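Local coordinates for alpha-1,4-endofucoidanase (Mariniflexile fucanivorans, PDB 6DLH), which cleaves internal alpha-1,4 linkages of fucoidan, a sulfated fucan, as a retaining glycoside hydrolase of family 107, at residues 546-551 and 575-580; 82-87 and 131-136. One frame throughout, in Å; residues are numbered along the deposited sequence.

Interaction 1 of 2, residues 546-551 and 575-580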
ATOM      1  N   LYS A 546     -10.870 -21.763  -7.452  1.00 48.67           N
ATOM      2  CA  LYS A 546     -10.511 -20.355  -7.487  1.00 48.53           C
ATOM      3  C   LYS A 546     -10.236 -19.900  -6.059  1.00 47.29           C
ATOM      4  O   LYS A 546     -11.002 -20.213  -5.151  1.00 48.48           O
ATOM      5  CB  LYS A 546     -11.620 -19.523  -8.140  1.00 46.82           C
ATOM      6  CG  LYS A 546     -11.268 -18.063  -8.389  1.00 46.65           C
ATOM      7  CD  LYS A 546     -12.375 -17.273  -9.054  1.00 48.81           C
ATOM      8  CE  LYS A 546     -11.991 -15.834  -9.331  1.00 48.40           C
ATOM      9  NZ  LYS A 546     -11.761 -15.071  -8.078  1.00 49.29           N
ATOM     10  N   ASP A 547      -9.134 -19.167  -5.875  1.00 47.70           N
ATOM     11  CA  ASP A 547      -8.733 -18.698  -4.559  1.00 48.48           C
ATOM     12  C   ASP A 547      -9.779 -17.725  -4.023  1.00 45.88           C
ATOM     13  O   ASP A 547     -10.170 -16.786  -4.709  1.00 45.38           O
ATOM     14  CB  ASP A 547      -7.323 -18.107  -4.595  1.00 54.75           C
ATOM     15  CG  ASP A 547      -6.260 -19.164  -4.833  1.00 61.74           C
ATOM     16  OD1 ASP A 547      -6.009 -19.951  -3.898  1.00 67.74           O
ATOM     17  OD2 ASP A 547      -5.711 -19.209  -5.955  1.00 64.41           O
ATOM     18  N   TYR A 548     -10.236 -17.980  -2.792  1.00 42.08           N
ATOM     19  CA  TYR A 548     -11.276 -17.175  -2.180  1.00 40.91           C
ATOM     20  C   TYR A 548     -10.629 -15.979  -1.488  1.00 38.94           C
ATOM     21  O   TYR A 548      -9.491 -16.064  -1.037  1.00 36.49           O
ATOM     22  CB  TYR A 548     -12.116 -18.024  -1.217  1.00 39.51           C
ATOM     23  CG  TYR A 548     -13.259 -17.288  -0.562  1.00 39.40           C
ATOM     24  CD1 TYR A 548     -14.397 -16.953  -1.279  1.00 38.49           C
ATOM     25  CD2 TYR A 548     -13.192 -16.905   0.770  1.00 38.82           C
ATOM     26  CE1 TYR A 548     -15.451 -16.275  -0.688  1.00 39.07           C
ATOM     27  CE2 TYR A 548     -14.233 -16.218   1.375  1.00 39.02           C
ATOM     28  CZ  TYR A 548     -15.366 -15.903   0.642  1.00 40.47           C
ATOM     29  OH  TYR A 548     -16.397 -15.223   1.227  1.00 43.20           O
ATOM     30  N   GLY A 549     -11.366 -14.868  -1.416  1.00 38.38           N
ATOM     31  CA  GLY A 549     -10.869 -13.681  -0.742  1.00 39.44           C
ATOM     32  C   GLY A 549     -11.992 -12.928  -0.040  1.00 40.04           C
ATOM     33  O   GLY A 549     -12.895 -12.414  -0.698  1.00 41.49           O
ATOM     34  N   SER A 550     -11.923 -12.885   1.298  1.00 39.37           N
ATOM     35  CA  SER A 550     -12.840 -12.082   2.092  1.00 39.58           C
ATOM     36  C   SER A 550     -12.154 -11.619   3.377  1.00 39.73           C
ATOM     37  O   SER A 550     -11.247 -12.281   3.876  1.00 41.23           O
ATOM     38  CB  SER A 550     -14.119 -12.834   2.373  1.00 42.77           C
ATOM     39  OG  SER A 550     -15.156 -11.941   2.754  1.00 47.31           O
ATOM     40  N   LEU A 551     -12.613 -10.481   3.908  1.00 36.23           N
ATOM     41  CA  LEU A 551     -11.990  -9.859   5.064  1.00 38.13           C
ATOM     42  C   LEU A 551     -12.956  -9.826   6.244  1.00 37.48           C
ATOM     43  O   LEU A 551     -14.166  -9.690   6.074  1.00 41.00           O
ATOM     44  CB  LEU A 551     -11.552  -8.439   4.690  1.00 35.46           C
ATOM     45  CG  LEU A 551     -10.487  -8.349   3.596  1.00 33.72           C
ATOM     46  CD1 LEU A 551     -10.281  -6.909   3.157  1.00 33.10           C
ATOM     47  CD2 LEU A 551      -9.176  -8.963   4.068  1.00 32.66           C
ATOM     48  N   ASP A 575     -12.925 -27.940   5.413  1.00 61.53           N
ATOM     49  CA  ASP A 575     -11.502 -27.725   5.639  1.00 62.74           C
ATOM     50  C   ASP A 575     -10.957 -26.590   4.770  1.00 58.15           C
ATOM     51  O   ASP A 575     -10.011 -25.919   5.173  1.00 57.86           O
ATOM     52  CB  ASP A 575     -10.693 -29.007   5.409  1.00 68.19           C
ATOM     53  CG  ASP A 575     -11.056 -30.158   6.335  1.00 73.95           C
ATOM     54  OD1 ASP A 575     -10.767 -30.055   7.548  1.00 73.27           O
ATOM     55  OD2 ASP A 575     -11.617 -31.157   5.834  1.00 74.46           O
ATOM     56  N   TRP A 576     -11.555 -26.385   3.586  1.00 52.97           N
ATOM     57  CA  TRP A 576     -10.987 -25.543   2.540  1.00 52.53           C
ATOM     58  C   TRP A 576     -10.775 -24.098   2.994  1.00 50.40           C
ATOM     59  O   TRP A 576      -9.829 -23.452   2.553  1.00 51.32           O
ATOM     60  CB  TRP A 576     -11.806 -25.615   1.247  1.00 50.60           C
ATOM     61  CG  TRP A 576     -13.132 -24.917   1.304  1.00 51.95           C
ATOM     62  CD1 TRP A 576     -14.346 -25.493   1.536  1.00 52.10           C
ATOM     63  CD2 TRP A 576     -13.390 -23.515   1.102  1.00 54.21           C
ATOM     64  NE1 TRP A 576     -15.339 -24.550   1.496  1.00 55.05           N
ATOM     65  CE2 TRP A 576     -14.785 -23.327   1.235  1.00 54.30           C
ATOM     66  CE3 TRP A 576     -12.588 -22.399   0.826  1.00 54.07           C
ATOM     67  CZ2 TRP A 576     -15.387 -22.076   1.102  1.00 54.08           C
ATOM     68  CZ3 TRP A 576     -13.181 -21.161   0.703  1.00 52.74           C
ATOM     69  CH2 TRP A 576     -14.562 -21.003   0.833  1.00 54.15           C
ATOM     70  N   LEU A 577     -11.667 -23.586   3.847  1.00 46.82           N
ATOM     71  CA  LEU A 577     -11.586 -22.201   4.283  1.00 46.23           C
ATOM     72  C   LEU A 577     -10.388 -22.022   5.217  1.00 45.47           C
ATOM     73  O   LEU A 577     -10.236 -22.749   6.197  1.00 46.90           O
ATOM     74  CB  LEU A 577     -12.908 -21.788   4.943  1.00 44.49           C
ATOM     75  CG  LEU A 577     -13.054 -20.300   5.268  1.00 46.24           C
ATOM     76  CD1 LEU A 577     -13.130 -19.454   4.002  1.00 44.87           C
ATOM     77  CD2 LEU A 577     -14.265 -20.047   6.155  1.00 45.54           C
ATOM     78  N   VAL A 578      -9.532 -21.050   4.880  1.00 42.28           N
ATOM     79  CA  VAL A 578      -8.344 -20.735   5.656  1.00 39.06           C
ATOM     80  C   VAL A 578      -8.543 -19.360   6.289  1.00 38.14           C
ATOM     81  O   VAL A 578      -9.059 -18.450   5.646  1.00 39.23           O
ATOM     82  CB  VAL A 578      -7.087 -20.767   4.760  1.00 41.26           C
ATOM     83  CG1 VAL A 578      -5.846 -20.222   5.455  1.00 37.32           C
ATOM     84  CG2 VAL A 578      -6.823 -22.159   4.200  1.00 39.70           C
ATOM     85  N   LEU A 579      -8.138 -19.228   7.555  1.00 38.07           N
ATOM     86  CA  LEU A 579      -8.136 -17.959   8.262  1.00 39.74           C
ATOM     87  C   LEU A 579      -6.693 -17.580   8.598  1.00 43.03           C
ATOM     88  O   LEU A 579      -5.927 -18.413   9.082  1.00 45.49           O
ATOM     89  CB  LEU A 579      -8.974 -18.094   9.540  1.00 35.58           C
ATOM     90  CG  LEU A 579      -8.873 -16.929  10.529  1.00 37.00           C
ATOM     91  CD1 LEU A 579      -9.687 -15.733  10.057  1.00 36.49           C
ATOM     92  CD2 LEU A 579      -9.308 -17.350  11.928  1.00 37.12           C
ATOM     93  N   THR A 580      -6.334 -16.316   8.335  1.00 43.02           N
ATOM     94  CA  THR A 580      -5.043 -15.780   8.738  1.00 42.20           C
ATOM     95  C   THR A 580      -5.230 -14.338   9.206  1.00 40.93           C
ATOM     96  O   THR A 580      -6.127 -13.636   8.746  1.00 41.13           O
ATOM     97  CB  THR A 580      -3.987 -15.932   7.631  1.00 46.10           C
ATOM     98  OG1 THR A 580      -4.517 -15.409   6.415  1.00 46.56           O
ATOM     99  CG2 THR A 580      -3.559 -17.364   7.385  1.00 50.34           C
TER

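Interaction 2 of 2, residues 82-87 and 131-136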
ATOM      1  N   GLN A  82       6.754   7.216   3.393  1.00 24.86           N
ATOM      2  CA  GLN A  82       6.072   7.518   2.144  1.00 25.74           C
ATOM      3  C   GLN A  82       5.248   6.310   1.704  1.00 25.47           C
ATOM      4  O   GLN A  82       5.748   5.187   1.688  1.00 24.45           O
ATOM      5  CB  GLN A  82       7.062   7.941   1.050  1.00 25.34           C
ATOM      6  CG  GLN A  82       6.395   8.236  -0.293  1.00 24.92           C
ATOM      7  CD  GLN A  82       7.341   8.657  -1.395  1.00 24.69           C
ATOM      8  OE1 GLN A  82       7.309   8.114  -2.497  1.00 24.53           O
ATOM      9  NE2 GLN A  82       8.195   9.631  -1.110  1.00 24.32           N
ATOM     10  N   LEU A  83       3.981   6.577   1.356  1.00 25.00           N
ATOM     11  CA  LEU A  83       3.031   5.580   0.885  1.00 26.50           C
ATOM     12  C   LEU A  83       2.553   5.971  -0.509  1.00 27.32           C
ATOM     13  O   LEU A  83       2.491   7.152  -0.842  1.00 29.31           O
ATOM     14  CB  LEU A  83       1.824   5.548   1.827  1.00 25.56           C
ATOM     15  CG  LEU A  83       2.109   5.231   3.292  1.00 26.32           C
ATOM     16  CD1 LEU A  83       0.887   5.578   4.141  1.00 25.61           C
ATOM     17  CD2 LEU A  83       2.495   3.766   3.462  1.00 25.48           C
ATOM     18  N   PRO A  84       2.163   5.009  -1.369  1.00 28.21           N
ATOM     19  CA  PRO A  84       1.508   5.364  -2.627  1.00 29.32           C
ATOM     20  C   PRO A  84       0.099   5.850  -2.306  1.00 31.07           C
ATOM     21  O   PRO A  84      -0.493   5.395  -1.325  1.00 29.27           O
ATOM     22  CB  PRO A  84       1.418   4.018  -3.354  1.00 28.55           C
ATOM     23  CG  PRO A  84       1.386   2.996  -2.236  1.00 27.98           C
ATOM     24  CD  PRO A  84       2.304   3.558  -1.176  1.00 27.81           C
ATOM     25  N   LEU A  85      -0.385   6.826  -3.090  1.00 33.02           N
ATOM     26  CA  LEU A  85      -1.800   6.885  -3.432  1.00 34.65           C
ATOM     27  C   LEU A  85      -1.960   6.245  -4.807  1.00 35.89           C
ATOM     28  O   LEU A  85      -2.864   5.439  -5.004  1.00 36.26           O
ATOM     29  CB  LEU A  85      -2.334   8.321  -3.415  1.00 32.66           C
ATOM     30  CG  LEU A  85      -3.705   8.527  -4.073  1.00 35.41           C
ATOM     31  CD1 LEU A  85      -4.761   7.577  -3.506  1.00 35.20           C
ATOM     32  CD2 LEU A  85      -4.178   9.970  -3.929  1.00 34.33           C
ATOM     33  N   THR A  86      -1.054   6.599  -5.735  1.00 36.14           N
ATOM     34  CA  THR A  86      -0.923   5.907  -7.010  1.00 34.71           C
ATOM     35  C   THR A  86       0.460   5.279  -7.095  1.00 33.41           C
ATOM     36  O   THR A  86       1.344   5.628  -6.316  1.00 35.04           O
ATOM     37  CB  THR A  86      -1.129   6.840  -8.214  1.00 36.87           C
ATOM     38  OG1 THR A  86       0.134   7.336  -8.665  1.00 37.71           O
ATOM     39  CG2 THR A  86      -2.085   7.982  -7.935  1.00 37.81           C
ATOM     40  N   SER A  87       0.628   4.363  -8.052  1.00 31.53           N
ATOM     41  CA  SER A  87       1.921   3.788  -8.374  1.00 32.75           C
ATOM     42  C   SER A  87       2.597   4.623  -9.464  1.00 34.96           C
ATOM     43  O   SER A  87       1.970   5.505 -10.043  1.00 36.06           O
ATOM     44  CB  SER A  87       1.775   2.342  -8.745  1.00 33.30           C
ATOM     45  OG  SER A  87       1.209   1.605  -7.665  1.00 32.98           O
ATOM     46  N   LEU A 131      -6.210   4.076   4.401  1.00 37.52           N
ATOM     47  CA  LEU A 131      -6.652   4.558   5.702  1.00 36.18           C
ATOM     48  C   LEU A 131      -6.061   3.682   6.803  1.00 35.20           C
ATOM     49  O   LEU A 131      -5.713   4.175   7.879  1.00 37.01           O
ATOM     50  CB  LEU A 131      -8.184   4.555   5.779  1.00 38.63           C
ATOM     51  CG  LEU A 131      -8.780   5.019   7.112  1.00 39.72           C
ATOM     52  CD1 LEU A 131      -8.330   6.430   7.466  1.00 39.38           C
ATOM     53  CD2 LEU A 131     -10.303   4.932   7.101  1.00 40.13           C
ATOM     54  N   SER A 132      -5.972   2.379   6.519  1.00 31.85           N
ATOM     55  CA  SER A 132      -5.353   1.442   7.439  1.00 32.67           C
ATOM     56  C   SER A 132      -3.912   1.879   7.736  1.00 31.73           C
ATOM     57  O   SER A 132      -3.551   2.116   8.897  1.00 29.27           O
ATOM     58  CB  SER A 132      -5.433   0.042   6.886  1.00 31.51           C
ATOM     59  OG  SER A 132      -4.912  -0.891   7.814  1.00 35.72           O
ATOM     60  N   TRP A 133      -3.115   2.024   6.666  1.00 30.26           N
ATOM     61  CA  TRP A 133      -1.704   2.365   6.767  1.00 28.77           C
ATOM     62  C   TRP A 133      -1.540   3.712   7.469  1.00 30.91           C
ATOM     63  O   TRP A 133      -0.696   3.857   8.360  1.00 31.67           O
ATOM     64  CB  TRP A 133      -1.039   2.374   5.386  1.00 28.43           C
ATOM     65  CG  TRP A 133      -1.363   1.217   4.489  1.00 26.09           C
ATOM     66  CD1 TRP A 133      -1.745  -0.042   4.853  1.00 26.87           C
ATOM     67  CD2 TRP A 133      -1.280   1.205   3.052  1.00 25.75           C
ATOM     68  NE1 TRP A 133      -1.934  -0.825   3.743  1.00 25.84           N
ATOM     69  CE2 TRP A 133      -1.657  -0.085   2.623  1.00 25.13           C
ATOM     70  CE3 TRP A 133      -0.934   2.160   2.087  1.00 25.58           C
ATOM     71  CZ2 TRP A 133      -1.688  -0.440   1.275  1.00 24.26           C
ATOM     72  CZ3 TRP A 133      -0.973   1.812   0.755  1.00 24.52           C
ATOM     73  CH2 TRP A 133      -1.351   0.529   0.356  1.00 24.06           C
ATOM     74  N   LEU A 134      -2.385   4.681   7.090  1.00 31.22           N
ATOM     75  CA  LEU A 134      -2.318   6.027   7.643  1.00 29.86           C
ATOM     76  C   LEU A 134      -2.493   5.995   9.164  1.00 29.68           C
ATOM     77  O   LEU A 134      -1.767   6.682   9.883  1.00 30.00           O
ATOM     78  CB  LEU A 134      -3.386   6.907   6.975  1.00 29.62           C
ATOM     79  CG  LEU A 134      -3.124   7.353   5.532  1.00 29.04           C
ATOM     80  CD1 LEU A 134      -4.346   8.077   4.972  1.00 27.88           C
ATOM     81  CD2 LEU A 134      -1.893   8.252   5.434  1.00 26.46           C
ATOM     82  N   LYS A 135      -3.447   5.191   9.651  1.00 30.21           N
ATOM     83  CA  LYS A 135      -3.767   5.148  11.075  1.00 31.92           C
ATOM     84  C   LYS A 135      -2.711   4.358  11.844  1.00 29.02           C
ATOM     85  O   LYS A 135      -2.347   4.731  12.956  1.00 30.72           O
ATOM     86  CB  LYS A 135      -5.188   4.621  11.324  1.00 35.35           C
ATOM     87  CG  LYS A 135      -6.299   5.620  11.021  1.00 40.91           C
ATOM     88  CD  LYS A 135      -7.698   5.035  11.056  1.00 45.38           C
ATOM     89  CE  LYS A 135      -8.304   5.064  12.443  1.00 48.21           C
ATOM     90  NZ  LYS A 135      -9.774   4.879  12.397  1.00 51.19           N
ATOM     91  N   ALA A 136      -2.213   3.279  11.239  1.00 28.22           N
ATOM     92  CA  ALA A 136      -1.136   2.493  11.823  1.00 28.74           C
ATOM     93  C   ALA A 136       0.127   3.343  11.987  1.00 28.45           C
ATOM     94  O   ALA A 136       0.834   3.230  12.991  1.00 28.40           O
ATOM     95  CB  ALA A 136      -0.888   1.259  10.985  1.00 27.82           C
TER

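Interaction 1 of 2, residues 546-551 and 575-580
Tyr-548 and Trp-576 meet as an offset edge-to-face aromatic pair: the six-membered ring of the indole turns its edge to one face of the phenol, the planes at 86° and the ring centroids 5.7 Å apart. The indole corner made by CZ3 and CH2 does the touching. CZ3 of Trp-576 lies 3.8 Å from CB of Tyr-548, near the indole plane, and CH2 of Trp-576 stands 4.1 Å above the phenol plane, displaced toward the rim. Leu-577 closes in obliquely on the same ring, its CD1 being 4.1 Å from CD2 of Tyr-548, while its CB rests over a face of the neighbouring indole. With CG anti to the backbone N (chi1 -178°), the Tyr-548 side chain extends into the space between the two segments, whose nearest CA atoms, in Tyr-548 and Leu-577, are still 8.2 Å apart. The site lies in the bacterial Ig-type domain, where 550-553 and 578-583 are the two outer strands of a three-stranded antiparallel sheet; the aromatic pair therefore packs at one end of that sheet, against Ile-620 and Ala-542 of the facing sheet, as in a beta-sandwich core. Both polar ends are satisfied in this interior, Tyr-548 OH by the carbonyl of Ala-540 and Trp-576 NE1 by OD1 of Asn-601. Toward Lys-546 and Asp-575 the segments spread apart, while on the other side the strands run on with 586-590 between them; Asp-547, Gly-549, Asp-575 and Val-578 are exposed, and Lys-546 NZ makes a long, weak ion pair with Asp-115.

Interaction 2 of 2, residues 82-87 and 131-136
Leu-83 projects from its strand toward helix 129-139 and fits its forked end against the base of Trp-133 and the tip of Leu-134. Its two methyls divide the work. CD1 of Leu-83 reaches the helix surface, 3.9 Å from CB of Trp-133 and 4.1 Å from CD2 of Leu-134, and so fills the notch between these successive side chains. CD2 of Leu-83 lies instead 4.0 Å from CE3 of Trp-133, approaching the indole obliquely. The second bump comes from the strand's next residue: CG of the Pro-84 ring is 4.0 Å from CZ3 of Trp-133, again oblique to the indole, the two side chains crossing at about a right angle. The large ring thus bridges the distance to the strand, Leu-83 and Pro-84 touching the neighbouring atoms CE3 and CZ3 along one side of its benzene half, Leu-83 nearer the attachment. Trp-133 has CG anti to its own carbonyl carbon (chi1 -45°), which carries the indole away from the helix toward Pro-84. At the other end of the indole, NE1 is held by the carbonyl of Ile-63, which helps fix the ring's rotation, and Trp-50 adds an edge-to-face partner. The short segment axes run nearly antiparallel, at 170°, and 10.2 Å apart; strand 80-84, helix 129-139 and strand 143-149 form a beta-alpha-beta crossover, consistent with a (beta/alpha)8-type barrel as in GH29. Strand 80-84 sits between strands 46-49 and 143-149, and Leu-134 also touches Thr-144 of strand 143-149 and Tyr-216 of helix 198-216.

Overall arrangement
Interaction 2 comes first along the chain and lies in the alpha/beta part, where a helix packs on the seven-stranded parallel sheet; interaction 1 follows far downstream, beyond a first Ig-like domain. They share no strand, helix or sheet. Their centres are 25 Å apart, yet the nearest atoms of the two come within about 9 Å without touching: the middle of the three Ig-like domains lies next to the barrel-like domain, which probably carries the active site. Leu-551 touches Asp-127, in the loop before helix 129-139. Each contact is part of the interior of its own domain, and both lie away from the calcium sites.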